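Local atomic coordinates of putative amidohydrolase (Unidentified, PDB entry 3FEQ), a protein that probably acts as a zinc-dependent prolidase of the amidohydrolase superfamily, hydrolysing dipeptides that carry proline at their C-terminal end. Residues L75-N78 / A79-P82; R179-I182 / Q183-A186; V20-E23 / H24-V27. All coordinates share one frame; numbering follows the deposited sequence.

Contact 1 (L75-N78 / A79-P82)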
# COMPACT_ATOMS: atom_id res chain seq x y z
N LEU C 75 28.60 11.65 7.97
CA LEU C 75 27.66 11.69 6.85
C LEU C 75 26.31 11.07 7.19
O LEU C 75 25.30 11.39 6.56
CB LEU C 75 28.23 11.01 5.61
CG LEU C 75 29.43 11.68 4.92
CD1 LEU C 75 29.91 10.82 3.75
CD2 LEU C 75 29.10 13.09 4.46
N GLY C 76 26.30 10.17 8.16
CA GLY C 76 25.06 9.67 8.73
C GLY C 76 24.24 10.81 9.31
O GLY C 76 23.10 11.03 8.90
N VAL C 77 24.83 11.56 10.23
CA VAL C 77 24.14 12.65 10.91
C VAL C 77 23.96 13.86 9.99
O VAL C 77 23.04 14.65 10.18
CB VAL C 77 24.83 13.04 12.25
CG1 VAL C 77 25.77 14.21 12.06
CG2 VAL C 77 23.80 13.38 13.31
N ASN C 78 24.81 13.97 8.98
CA ASN C 78 24.61 14.96 7.92
C ASN C 78 23.30 14.74 7.18
O ASN C 78 22.58 15.69 6.90
CB ASN C 78 25.77 14.96 6.93
CG ASN C 78 25.92 16.27 6.21
OD1 ASN C 78 26.61 17.18 6.67
ND2 ASN C 78 25.24 16.40 5.07
N ALA C 79 22.99 13.47 6.90
CA ALA C 79 21.76 13.10 6.21
C ALA C 79 20.50 13.41 7.03
O ALA C 79 19.45 13.74 6.49
CB ALA C 79 21.79 11.63 5.82
N THR C 80 20.62 13.35 8.35
CA THR C 80 19.45 13.41 9.22
C THR C 80 19.18 14.82 9.75
O THR C 80 18.23 15.04 10.50
CB THR C 80 19.59 12.43 10.38
OG1 THR C 80 20.74 12.80 11.15
CG2 THR C 80 19.78 11.00 9.86
N GLN C 81 20.01 15.79 9.37
CA GLN C 81 19.76 17.18 9.73
C GLN C 81 18.61 17.76 8.90
O GLN C 81 18.39 17.34 7.77
CB GLN C 81 21.04 18.00 9.58
CG GLN C 81 21.30 18.52 8.19
CD GLN C 81 22.62 19.25 8.08
OE1 GLN C 81 22.81 20.33 8.66
NE2 GLN C 81 23.55 18.68 7.30
N PRO C 82 17.82 18.69 9.50
CA PRO C 82 16.62 19.24 8.86
C PRO C 82 16.94 19.96 7.56
O PRO C 82 17.96 20.63 7.46
CB PRO C 82 16.12 20.27 9.88
CG PRO C 82 16.68 19.83 11.16
CD PRO C 82 18.03 19.25 10.84
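Gln81 turns its carboxamide back onto the main chain of Asn78, with NE2 3.2 Å from Asn78 O. The N-H points fairly directly at that oxygen (151°) and meets it in the plane of the carbonyl, on a lone pair, while the acceptor stands a little out of Gln81's own amide plane. The fold-back starts at CB: CG sits between the backbone N and the carbonyl carbon (chi1 85°), which brings CG to 3.4 Å from Asn78 O, and the rest of the chain runs out extended. The side chains of Asn78 and Gln81 then lie side by side and point the same way, their amide planes almost perpendicular (87°). Both buried amides have further partners: Asn78 OD1 accepts from Asn72 N and ND2 gives to the carbonyls of Leu69 and Gly162, while Gln81 OE1 accepts from Arg89 NE and NE2 has a weak second bond to Ser71 OG.

All this happens where the short helix 75-79 gives way to the link into helix 83-88, in the amidohydrolase TIM-barrel region that follows strand 56-66, at whose end the zinc ligands His65 and His67 lie. The side chain of Leu75 comes within about 6 Å of a zinc ion.

The carbonyls of this last turn are shared out unevenly. Ala79 N donates to Leu75 O at 3.1 Å, from above the carbonyl plane, and weakly to Gly76 O as well. Thr80 N divides itself between two weak acceptors, Gly76 O at 3.4 Å and Val77 O at 3.3 Å. Val77 O receives a second donor, the hydroxyl of Thr80, whose OG1 lies 3.1 Å away and also brushes Val77 CG2 at 3.8 Å.

Contact 2 (R179-I182 / Q183-A186)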
# COMPACT_ATOMS: atom_id res chain seq x y z
N ARG C 179 17.52 7.42 -14.60
CA ARG C 179 16.53 8.26 -15.28
C ARG C 179 15.94 9.34 -14.34
O ARG C 179 15.82 10.49 -14.71
CB ARG C 179 15.42 7.41 -15.91
CG ARG C 179 15.92 6.42 -16.91
CD ARG C 179 14.82 5.63 -17.57
NE ARG C 179 15.35 4.64 -18.53
CZ ARG C 179 14.72 3.52 -18.89
NH1 ARG C 179 13.52 3.22 -18.41
NH2 ARG C 179 15.29 2.70 -19.77
N GLU C 180 15.62 8.97 -13.11
CA GLU C 180 15.12 9.92 -12.14
C GLU C 180 16.13 11.02 -11.92
O GLU C 180 15.76 12.20 -11.85
CB GLU C 180 14.81 9.24 -10.79
CG GLU C 180 13.53 8.41 -10.76
CD GLU C 180 13.44 7.49 -9.54
OE1 GLU C 180 12.38 6.86 -9.34
OE2 GLU C 180 14.44 7.39 -8.79
N GLU C 181 17.40 10.64 -11.79
CA GLU C 181 18.45 11.59 -11.41
C GLU C 181 18.73 12.56 -12.53
O GLU C 181 18.87 13.75 -12.32
CB GLU C 181 19.73 10.87 -10.99
CG GLU C 181 19.70 10.27 -9.56
CD GLU C 181 19.04 11.15 -8.49
OE1 GLU C 181 19.33 12.37 -8.42
OE2 GLU C 181 18.27 10.60 -7.66
N ILE C 182 18.70 12.04 -13.75
CA ILE C 182 18.86 12.87 -14.92
C ILE C 182 17.67 13.79 -15.16
O ILE C 182 17.85 14.96 -15.48
CB ILE C 182 19.20 12.00 -16.14
CG1 ILE C 182 20.70 11.79 -16.18
CG2 ILE C 182 18.75 12.65 -17.44
CD1 ILE C 182 21.10 10.36 -16.38
N GLN C 183 16.45 13.27 -14.98
CA GLN C 183 15.28 14.14 -15.03
C GLN C 183 15.40 15.28 -14.01
O GLN C 183 15.19 16.43 -14.37
CB GLN C 183 13.97 13.37 -14.85
CG GLN C 183 12.74 14.15 -15.33
CD GLN C 183 12.10 15.03 -14.24
OE1 GLN C 183 12.43 14.95 -13.06
NE2 GLN C 183 11.17 15.89 -14.66
N LYS C 184 15.81 14.97 -12.77
CA LYS C 184 15.99 16.00 -11.76
C LYS C 184 17.12 16.98 -12.09
O LYS C 184 17.25 18.03 -11.46
CB LYS C 184 16.23 15.40 -10.38
CG LYS C 184 15.03 14.70 -9.77
CD LYS C 184 15.36 14.27 -8.36
CE LYS C 184 14.81 12.90 -8.04
NZ LYS C 184 15.69 12.21 -7.05
N GLY C 185 17.97 16.61 -13.04
CA GLY C 185 18.94 17.55 -13.60
C GLY C 185 20.41 17.34 -13.26
O GLY C 185 21.21 18.26 -13.38
N ALA C 186 20.78 16.13 -12.88
CA ALA C 186 22.19 15.73 -12.75
C ALA C 186 22.97 15.94 -14.04
O ALA C 186 22.43 15.78 -15.12
CB ALA C 186 22.28 14.26 -12.34
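The carboxylate of Glu181 is met from above its plane by the ammonium of Lys184, NZ lying 3.1 Å from Glu181 OE2 and about 41° out of the plane. The other oxygen, OE1, stays farther from NZ, at 3.9 Å, so this salt bridge is one-sided. Glu181 reaches it by bending at chi2 (-42°), whereas Lys184 lays CG against Glu180 O at 3.3 Å before its outer carbons bend across.

Behind the side chains, helix 171-184 finishes in a Schellman motif. Gln183 N and Lys184 N make regular helical bonds to Arg179 O and Glu180 O; then Gly185 takes a positive phi (110°), and Ala186 N reaches back to Glu181 O at 3.1 Å. Gly185 N adds weak bonds to Glu181 O and Ile182 O, and the methyl of Ala186 rests 3.4 Å from Glu181 O.

Arg166 salt-bridges both Glu181 OE2 and Glu180 OE2. Arg179 pairs with Glu220 and, across an interface, with Glu213 and Asp169 of the third subunit, to which Gln183 NE2 also bonds through Pro147 O.

With Lys184 and Arg166 both on OE2, Glu181 probably keeps its negative charge, and that charge should also suit the C-terminal end of a helix less well than the lysine beside it.

Contact 3 (V20-E23 / H24-V27); sequences VLLE and HHHV
Glu23 O takes the N-H of His25 ND1 at 2.9 Å, a nearly straight bond (160°) that ties a backbone carbonyl to the imidazole two residues on. The carbonyl oxygen lies close to the ring plane of His25, at its edge, but seen from the acceptor the donor stands above the carbonyl plane and misses the lone pairs. CG of His25 is anti to its carbonyl carbon (chi1 -80°), which swings the ring back over the preceding turn.

Leu22 closes on one face of the same ring. Its CB makes a CH-pi contact 3.8 Å from the ring centroid, 19° off the normal, displaced toward the ND1 and CE1 rim; CD1 is more distant, 4.2 Å from NE2. The imidazole is thus fixed in two ways, by a polar grip at the edge and by an aliphatic group over a face, which should limit its rotation.

The backbone here makes a type II beta turn from Leu22 to His25, with His24 at its third position in left-handed backbone angles. The ring of His24 lies obliquely beside Glu23, its CD2 4.0 Å from Glu23 CB.

At this corner the chain kinks within strand 20-30, so that the two parts serve different pairings. Leu22 bonds through its backbone to Val13 of strand 11-15, against which His25 also packs its side chain; beyond the turn His26 pairs with Thr38 of strand 33-38 and Val27 with Leu8 of strand 5-9. The turn itself sits at the surface of this beta region.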
# COMPACT_ATOMS: atom_id res chain seq x y z
N VAL C 20 54.35 27.61 -19.68
CA VAL C 20 55.10 28.85 -19.51
C VAL C 20 54.17 30.02 -19.25
O VAL C 20 53.03 30.04 -19.75
CB VAL C 20 55.96 29.16 -20.75
CG1 VAL C 20 57.30 28.44 -20.67
CG2 VAL C 20 55.23 28.78 -22.03
N LEU C 21 54.65 30.99 -18.47
CA LEU C 21 54.00 32.29 -18.33
C LEU C 21 54.22 33.09 -19.61
O LEU C 21 55.26 32.98 -20.24
CB LEU C 21 54.57 33.06 -17.15
CG LEU C 21 54.19 32.59 -15.74
CD1 LEU C 21 54.58 33.66 -14.72
CD2 LEU C 21 52.70 32.28 -15.65
N LEU C 22 53.22 33.88 -20.00
CA LEU C 22 53.40 34.85 -21.09
C LEU C 22 53.29 36.27 -20.55
O LEU C 22 52.19 36.80 -20.43
CB LEU C 22 52.35 34.63 -22.18
CG LEU C 22 52.21 33.23 -22.78
CD1 LEU C 22 51.23 33.23 -23.94
CD2 LEU C 22 53.57 32.69 -23.21
N GLU C 23 54.43 36.88 -20.23
CA GLU C 23 54.41 38.13 -19.47
C GLU C 23 53.79 39.27 -20.26
O GLU C 23 53.75 39.24 -21.49
CB GLU C 23 55.80 38.51 -18.96
CG GLU C 23 56.94 38.11 -19.86
CD GLU C 23 57.48 36.74 -19.51
OE1 GLU C 23 57.52 35.87 -20.42
OE2 GLU C 23 57.83 36.52 -18.34
N HIS C 24 53.23 40.22 -19.51
CA HIS C 24 52.62 41.43 -20.05
C HIS C 24 51.59 41.22 -21.16
O HIS C 24 51.42 42.08 -22.01
CB HIS C 24 53.68 42.45 -20.45
CG HIS C 24 54.48 42.94 -19.29
ND1 HIS C 24 54.09 44.02 -18.52
CD2 HIS C 24 55.60 42.46 -18.71
CE1 HIS C 24 54.96 44.20 -17.54
NE2 HIS C 24 55.89 43.26 -17.64
N HIS C 25 50.91 40.09 -21.13
CA HIS C 25 49.78 39.88 -22.02
C HIS C 25 48.49 40.37 -21.39
O HIS C 25 48.22 40.13 -20.22
CB HIS C 25 49.63 38.41 -22.39
CG HIS C 25 50.56 37.97 -23.47
ND1 HIS C 25 51.93 38.01 -23.33
CD2 HIS C 25 50.32 37.44 -24.69
CE1 HIS C 25 52.49 37.54 -24.43
NE2 HIS C 25 51.54 37.18 -25.27
N HIS C 26 47.70 41.07 -22.19
CA HIS C 26 46.40 41.55 -21.78
C HIS C 26 45.36 40.49 -22.14
O HIS C 26 45.54 39.74 -23.11
CB HIS C 26 46.06 42.87 -22.49
CG HIS C 26 47.07 43.96 -22.26
ND1 HIS C 26 46.72 45.19 -21.74
CD2 HIS C 26 48.40 44.02 -22.52
CE1 HIS C 26 47.80 45.95 -21.66
NE2 HIS C 26 48.83 45.27 -22.13
N VAL C 27 44.30 40.40 -21.36
CA VAL C 27 43.19 39.51 -21.70
C VAL C 27 41.86 40.25 -21.68
O VAL C 27 41.48 40.86 -20.67
CB VAL C 27 43.16 38.25 -20.81
CG1 VAL C 27 43.71 38.55 -19.45
CG2 VAL C 27 41.75 37.70 -20.70

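Contacts 1 and 2 each close off a helix of the catalytic TIM-barrel region, with centres about 22 Å apart and no touch between them, whereas contact 3 lies in the N-terminal beta region about 47 Å from contact 1, centre to centre, and on the opposite side of the chain's centre. Both helix ends are partly buried; the strand corner is at the surface. Their chemistry follows suit: neutral amides are held by same-chain partners in 75-82, charged groups are matched within the chain and across a subunit interface in 179-186, and in 20-27 a histidine ring is held locally, with no other chain of the assembly touching it.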